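Local coordinates for protein probable transcriptional regulator PhnF (Escherichia coli, PDB 2FA1) that probably regulates transcription as a GntR/HutC-family protein encoded in the operon for alkylphosphonate uptake and C-P lyase, here as its C-terminal effector-binding domain, at residues Val60-Ala70 with Ala142-Met153. Residues are numbered along the deposited sequence; the frame is centred on the assembly and turned at random.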
ATOM      1  N   VAL A  60      15.723  -2.195  17.199  1.00 12.07           N
ATOM      2  CA  VAL A  60      15.205  -3.128  16.211  1.00 12.22           C
ATOM      3  C   VAL A  60      14.942  -2.291  14.975  1.00 11.55           C
ATOM      4  O   VAL A  60      14.177  -1.346  15.000  1.00 11.22           O
ATOM      5  CB  VAL A  60      13.894  -3.820  16.714  1.00 12.21           C
ATOM      6  CG1 VAL A  60      13.286  -4.657  15.583  1.00 12.58           C
ATOM      7  CG2 VAL A  60      14.197  -4.700  17.984  1.00 12.83           C
ATOM      8  N   ALA A  61      15.583  -2.680  13.879  1.00 10.79           N
ATOM      9  CA  ALA A  61      15.373  -1.935  12.607  1.00  9.12           C
ATOM     10  C   ALA A  61      13.961  -2.192  12.063  1.00 10.34           C
ATOM     11  O   ALA A  61      13.560  -3.364  11.890  1.00 10.68           O
ATOM     12  CB  ALA A  61      16.397  -2.480  11.525  1.00 10.14           C
ATOM     13  N   LEU A  62      13.282  -1.127  11.690  1.00 10.88           N
ATOM     14  CA  LEU A  62      11.907  -1.267  11.213  1.00 11.10           C
ATOM     15  C   LEU A  62      11.719  -0.861   9.775  1.00 12.05           C
ATOM     16  O   LEU A  62      10.945  -1.469   9.048  1.00 12.97           O
ATOM     17  CB  LEU A  62      11.011  -0.375  12.058  1.00 11.92           C
ATOM     18  CG  LEU A  62      10.839  -0.807  13.509  1.00 16.17           C
ATOM     19  CD1 LEU A  62       9.612  -0.120  14.012  1.00 20.23           C
ATOM     20  CD2 LEU A  62      10.776  -2.253  13.723  1.00 19.93           C
ATOM     21  N   CYS A  63      12.328   0.277   9.412  1.00 14.11           N
ATOM     22  CA  CYS A  63      12.016   0.896   8.110  1.00 14.36           C
ATOM     23  C   CYS A  63      13.305   1.485   7.530  1.00 13.75           C
ATOM     24  O   CYS A  63      13.897   2.389   8.136  1.00 14.88           O
ATOM     25  CB  CYS A  63      11.011   2.069   8.315  1.00 11.56           C
ATOM     26  SG  CYS A  63      10.701   2.771   6.617  1.00 20.38           S
ATOM     27  N   LEU A  64      13.750   0.980   6.371  1.00 12.24           N
ATOM     28  CA  LEU A  64      14.963   1.478   5.759  1.00 12.16           C
ATOM     29  C   LEU A  64      14.496   2.218   4.491  1.00 12.31           C
ATOM     30  O   LEU A  64      13.660   1.684   3.806  1.00 13.86           O
ATOM     31  CB  LEU A  64      15.721   0.262   5.248  1.00 13.92           C
ATOM     32  CG  LEU A  64      16.934   0.582   4.378  1.00 19.18           C
ATOM     33  CD1 LEU A  64      17.991   1.057   5.420  1.00 21.65           C
ATOM     34  CD2 LEU A  64      17.371  -0.701   3.621  1.00 27.83           C
ATOM     35  N   ILE A  65      15.019   3.416   4.205  1.00  9.48           N
ATOM     36  CA  ILE A  65      14.624   4.102   2.934  1.00  9.86           C
ATOM     37  C   ILE A  65      15.902   4.569   2.237  1.00 11.60           C
ATOM     38  O   ILE A  65      16.775   5.165   2.882  1.00 12.36           O
ATOM     39  CB  ILE A  65      13.768   5.322   3.253  1.00 11.89           C
ATOM     40  CG1 ILE A  65      12.576   4.956   4.174  1.00 13.52           C
ATOM     41  CG2 ILE A  65      13.201   6.010   1.948  1.00 12.59           C
ATOM     42  CD1 ILE A  65      11.637   6.121   4.547  1.00 16.81           C
ATOM     43  N   ASP A  66      15.967   4.328   0.925  1.00 10.53           N
ATOM     44  CA  ASP A  66      17.017   4.847   0.069  1.00 10.24           C
ATOM     45  C   ASP A  66      16.417   5.997  -0.687  1.00 10.60           C
ATOM     46  O   ASP A  66      15.397   5.785  -1.336  1.00 12.22           O
ATOM     47  CB  ASP A  66      17.532   3.749  -0.836  1.00 11.90           C
ATOM     48  CG  ASP A  66      18.463   2.806  -0.059  1.00 14.04           C
ATOM     49  OD1 ASP A  66      19.542   3.217   0.372  1.00 13.30           O
ATOM     50  OD2 ASP A  66      18.078   1.647   0.146  1.00 22.45           O
ATOM     51  N   HIS A  67      16.998   7.176  -0.595  1.00  9.78           N
ATOM     52  CA  HIS A  67      16.414   8.371  -1.265  1.00 11.38           C
ATOM     53  C   HIS A  67      17.478   8.828  -2.323  1.00 11.90           C
ATOM     54  O   HIS A  67      18.646   8.949  -1.998  1.00 12.04           O
ATOM     55  CB  HIS A  67      16.409   9.516  -0.281  1.00 12.38           C
ATOM     56  CG  HIS A  67      15.616   9.249   0.940  1.00 15.16           C
ATOM     57  ND1 HIS A  67      14.313   9.660   1.103  1.00 18.53           N
ATOM     58  CD2 HIS A  67      16.012   8.722   2.108  1.00 15.95           C
ATOM     59  CE1 HIS A  67      13.908   9.303   2.324  1.00 15.92           C
ATOM     60  NE2 HIS A  67      14.917   8.744   2.956  1.00 17.33           N
ATOM     61  N   TYR A  68      17.034   9.139  -3.559  1.00 10.56           N
ATOM     62  CA  TYR A  68      18.041   9.375  -4.613  1.00 11.06           C
ATOM     63  C   TYR A  68      17.538  10.714  -5.232  1.00 10.64           C
ATOM     64  O   TYR A  68      16.313  10.848  -5.604  1.00 12.62           O
ATOM     65  CB  TYR A  68      17.912   8.332  -5.698  1.00 13.19           C
ATOM     66  CG  TYR A  68      18.280   6.945  -5.219  1.00 12.29           C
ATOM     67  CD1 TYR A  68      19.582   6.570  -5.104  1.00 15.77           C
ATOM     68  CD2 TYR A  68      17.258   6.034  -4.876  1.00 12.38           C
ATOM     69  CE1 TYR A  68      19.911   5.301  -4.660  1.00 15.88           C
ATOM     70  CE2 TYR A  68      17.604   4.705  -4.431  1.00 10.76           C
ATOM     71  CZ  TYR A  68      18.928   4.386  -4.328  1.00 12.89           C
ATOM     72  OH  TYR A  68      19.266   3.090  -3.859  1.00 16.93           O
ATOM     73  N   PHE A  69      18.393  11.734  -5.184  1.00 11.43           N
ATOM     74  CA  PHE A  69      18.007  13.070  -5.687  1.00 12.42           C
ATOM     75  C   PHE A  69      18.781  13.377  -6.960  1.00 12.17           C
ATOM     76  O   PHE A  69      19.959  13.132  -7.014  1.00 13.04           O
ATOM     77  CB  PHE A  69      18.356  14.151  -4.654  1.00 11.53           C
ATOM     78  CG  PHE A  69      17.616  14.006  -3.372  1.00 12.55           C
ATOM     79  CD1 PHE A  69      16.430  14.760  -3.204  1.00 15.59           C
ATOM     80  CD2 PHE A  69      18.045  13.136  -2.382  1.00 13.95           C
ATOM     81  CE1 PHE A  69      15.705  14.637  -1.987  1.00 14.49           C
ATOM     82  CE2 PHE A  69      17.337  13.020  -1.168  1.00 14.16           C
ATOM     83  CZ  PHE A  69      16.174  13.709  -0.977  1.00 12.74           C
ATOM     84  N   ALA A  70      18.121  13.935  -7.958  1.00 11.43           N
ATOM     85  CA  ALA A  70      18.841  14.266  -9.246  1.00 14.08           C
ATOM     86  C   ALA A  70      19.601  15.585  -9.213  1.00 14.04           C
ATOM     87  O   ALA A  70      20.517  15.737 -10.025  1.00 14.49           O
ATOM     88  CB  ALA A  70      17.786  14.380 -10.445  1.00 13.82           C
ATOM     89  N   ALA A 142      12.174  15.114  -8.646  1.00 22.82           N
ATOM     90  CA  ALA A 142      13.257  15.629  -7.825  1.00 18.87           C
ATOM     91  C   ALA A 142      13.890  14.443  -7.112  1.00 17.87           C
ATOM     92  O   ALA A 142      15.100  14.419  -6.899  1.00 15.76           O
ATOM     93  CB  ALA A 142      12.762  16.678  -6.808  1.00 19.00           C
ATOM     94  N   GLU A 143      13.061  13.465  -6.733  1.00 15.89           N
ATOM     95  CA  GLU A 143      13.551  12.447  -5.755  1.00 14.42           C
ATOM     96  C   GLU A 143      12.813  11.134  -6.027  1.00 15.43           C
ATOM     97  O   GLU A 143      11.592  11.181  -6.283  1.00 15.87           O
ATOM     98  CB  GLU A 143      13.266  12.836  -4.321  1.00 15.24           C
ATOM     99  CG  GLU A 143      13.746  11.757  -3.214  1.00 16.73           C
ATOM    100  CD  GLU A 143      12.887  11.711  -2.004  1.00 23.52           C
ATOM    101  OE1 GLU A 143      13.370  11.345  -0.940  1.00 22.14           O
ATOM    102  OE2 GLU A 143      11.661  11.908  -2.043  1.00 28.38           O
ATOM    103  N   TYR A 144      13.571  10.033  -5.967  1.00 13.25           N
ATOM    104  CA  TYR A 144      12.993   8.676  -6.076  1.00 13.58           C
ATOM    105  C   TYR A 144      13.354   8.040  -4.719  1.00 14.41           C
ATOM    106  O   TYR A 144      14.557   8.079  -4.366  1.00 13.71           O
ATOM    107  CB  TYR A 144      13.766   7.952  -7.135  1.00 13.91           C
ATOM    108  CG  TYR A 144      13.500   6.472  -7.255  1.00 13.88           C
ATOM    109  CD1 TYR A 144      12.163   6.010  -7.226  1.00 14.63           C
ATOM    110  CD2 TYR A 144      14.531   5.576  -7.410  1.00 16.24           C
ATOM    111  CE1 TYR A 144      11.864   4.569  -7.445  1.00 15.08           C
ATOM    112  CE2 TYR A 144      14.238   4.156  -7.573  1.00 16.37           C
ATOM    113  CZ  TYR A 144      12.926   3.708  -7.585  1.00 18.92           C
ATOM    114  OH  TYR A 144      12.606   2.352  -7.767  1.00 19.76           O
ATOM    115  N   SER A 145      12.350   7.417  -4.064  1.00 13.52           N
ATOM    116  CA  SER A 145      12.712   6.787  -2.776  1.00 13.67           C
ATOM    117  C   SER A 145      12.173   5.381  -2.770  1.00 14.82           C
ATOM    118  O   SER A 145      11.106   5.109  -3.340  1.00 12.49           O
ATOM    119  CB  SER A 145      12.180   7.569  -1.616  1.00 17.49           C
ATOM    120  OG  SER A 145      10.814   7.441  -1.459  1.00 18.56           O
ATOM    121  N   VAL A 146      12.885   4.493  -2.079  1.00 12.93           N
ATOM    122  CA  VAL A 146      12.451   3.118  -2.005  1.00 11.97           C
ATOM    123  C   VAL A 146      12.521   2.758  -0.521  1.00 13.48           C
ATOM    124  O   VAL A 146      13.643   2.745   0.026  1.00 13.19           O
ATOM    125  CB  VAL A 146      13.465   2.224  -2.726  1.00 13.16           C
ATOM    126  CG1 VAL A 146      13.036   0.641  -2.674  1.00 16.04           C
ATOM    127  CG2 VAL A 146      13.758   2.723  -4.199  1.00 16.86           C
ATOM    128  N   SER A 147      11.361   2.489   0.060  1.00 12.59           N
ATOM    129  CA  SER A 147      11.236   2.169   1.486  1.00 12.95           C
ATOM    130  C   SER A 147      11.087   0.666   1.599  1.00 14.50           C
ATOM    131  O   SER A 147      10.295   0.053   0.858  1.00 14.30           O
ATOM    132  CB  SER A 147       9.906   2.796   1.961  1.00 13.86           C
ATOM    133  OG  SER A 147       9.749   2.624   3.323  1.00 19.91           O
ATOM    134  N   LEU A 148      11.761   0.053   2.568  1.00 10.78           N
ATOM    135  CA  LEU A 148      11.570  -1.392   2.835  1.00 11.93           C
ATOM    136  C   LEU A 148      11.276  -1.467   4.331  1.00 11.30           C
ATOM    137  O   LEU A 148      12.026  -0.928   5.145  1.00 12.47           O
ATOM    138  CB  LEU A 148      12.866  -2.204   2.563  1.00 11.48           C
ATOM    139  CG  LEU A 148      13.351  -2.146   1.121  1.00 16.14           C
ATOM    140  CD1 LEU A 148      14.652  -2.889   1.195  1.00 19.26           C
ATOM    141  CD2 LEU A 148      12.341  -2.856   0.349  1.00 17.56           C
ATOM    142  N   THR A 149      10.069  -1.970   4.657  0.50 11.64           N
ATOM    143  CA  THR A 149       9.583  -2.013   6.020  0.50 11.73           C
ATOM    144  C   THR A 149       9.170  -3.392   6.430  0.50 11.27           C
ATOM    145  O   THR A 149       8.446  -4.068   5.745  0.50  7.64           O
ATOM    146  CB  THR A 149       8.305  -1.204   6.242  0.50 12.58           C
ATOM    147  OG1 THR A 149       7.316  -1.542   5.227  0.50 13.61           O
ATOM    148  CG2 THR A 149       8.509   0.287   6.231  0.50 13.48           C
ATOM    149  N   ARG A 150       9.574  -3.778   7.629  1.00 12.07           N
ATOM    150  CA  ARG A 150       9.222  -5.114   8.111  1.00 12.45           C
ATOM    151  C   ARG A 150       7.691  -5.192   8.216  1.00 13.77           C
ATOM    152  O   ARG A 150       7.023  -4.426   8.936  1.00 15.80           O
ATOM    153  CB  ARG A 150       9.801  -5.248   9.574  1.00 13.82           C
ATOM    154  CG  ARG A 150      11.313  -5.634   9.560  1.00 13.09           C
ATOM    155  CD  ARG A 150      11.731  -5.854  11.059  1.00 13.79           C
ATOM    156  NE  ARG A 150      11.012  -6.997  11.677  1.00 17.50           N
ATOM    157  CZ  ARG A 150      11.487  -7.672  12.735  1.00 19.68           C
ATOM    158  NH1 ARG A 150      12.715  -7.461  13.227  1.00 16.13           N
ATOM    159  NH2 ARG A 150      10.787  -8.720  13.236  1.00 21.58           N
ATOM    160  N   ALA A 151       7.118  -6.110   7.441  1.00 13.43           N
ATOM    161  CA  ALA A 151       5.687  -6.173   7.422  1.00 14.55           C
ATOM    162  C   ALA A 151       5.102  -6.761   8.696  1.00 16.43           C
ATOM    163  O   ALA A 151       3.894  -6.590   8.946  1.00 20.57           O
ATOM    164  CB  ALA A 151       5.253  -6.980   6.216  1.00 14.17           C
ATOM    165  N   ASP A 152       5.942  -7.435   9.511  1.00 16.10           N
ATOM    166  CA  ASP A 152       5.437  -7.848  10.803  1.00 18.47           C
ATOM    167  C   ASP A 152       5.297  -6.729  11.846  1.00 20.38           C
ATOM    168  O   ASP A 152       4.761  -7.008  12.945  1.00 22.84           O
ATOM    169  CB  ASP A 152       6.212  -9.061  11.345  1.00 20.01           C
ATOM    170  CG  ASP A 152       7.670  -8.774  11.628  1.00 24.87           C
ATOM    171  OD1 ASP A 152       8.164  -7.759  11.141  1.00 24.51           O
ATOM    172  OD2 ASP A 152       8.375  -9.590  12.294  1.00 28.70           O
ATOM    173  N   MET A 153       5.705  -5.497  11.530  0.50 18.14           N
ATOM    174  CA  MET A 153       5.769  -4.407  12.495  0.50 18.17           C
ATOM    175  C   MET A 153       5.109  -3.094  12.029  0.50 18.18           C
ATOM    176  O   MET A 153       4.787  -2.174  12.803  0.50 17.59           O
ATOM    177  CB  MET A 153       7.242  -4.167  12.865  0.50 18.34           C
ATOM    178  CG  MET A 153       7.892  -5.347  13.548  0.50 16.65           C
ATOM    179  SD  MET A 153       7.311  -5.505  15.255  0.50 12.43           S
ATOM    180  CE  MET A 153       7.547  -3.827  15.685  0.50 16.09           C
TER
HETATM  181  O   HOH W   1      14.875  -5.698  12.337  1.00 12.17           O
HETATM  182  O   HOH W   2      15.608   0.582   0.056  1.00 19.81           O
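H67 and E143 extend alongside each other in nearly one plane, the imidazole and carboxylate only 10° apart. H67 ND1 donates to E143 OE1 at 2.8 Å. The acceptor sits close to the ring plane and is met nearly along its C-O axis. With E143 CG anti to the backbone N (chi1 179°), this carbon lies over one face of the F69 ring, a CH-pi contact 3.9 Å from the ring centroid. The bend at chi2 then turns the carboxylate to H67. Both ends of the carboxylate are held: OE1 also accepts from H87, and OE2 is hydrogen-bonded to N133 ND2. The far side of H67 is fixed as well, through a hydrogen bond between NE2 and T53 OG1. I65 CG2 sits over the rim of one face of the imidazole.

The two strands are the central pair of the six-stranded antiparallel sheet of the UTRA domain. Backbone bonds join L64 with L148, D66 with V146 and Y68 with Y144, two to each pair. A classic bulge at L62 and C63, both opposite R55, interrupts the pairing with strand 47-57.

On the other face Y68 and Y144 lean the same way and meet at Y68 CD2 and Y144 CD2, 3.8 Å apart. V146 CG2 meets the edge of the Y68 ring, and H50 stacks on that ring. D66 OD1 has a hydrogen bond with H50 and a salt bridge with R52, while a water links D66 OD2 to V146 O. On the face of H67, I65 CG1 packs on S147 OG at 3.8 Å.

At the far end R150 grips D152 side-on in a salt bridge: NE donates to OD1 and NH2 to OD2, the latter at 2.7 Å. The bend at chi3 (64°) turns the guanidinium across V60, where CG1 is 3.7 Å from R150 NH1. A second water joins NH1 to A61 O.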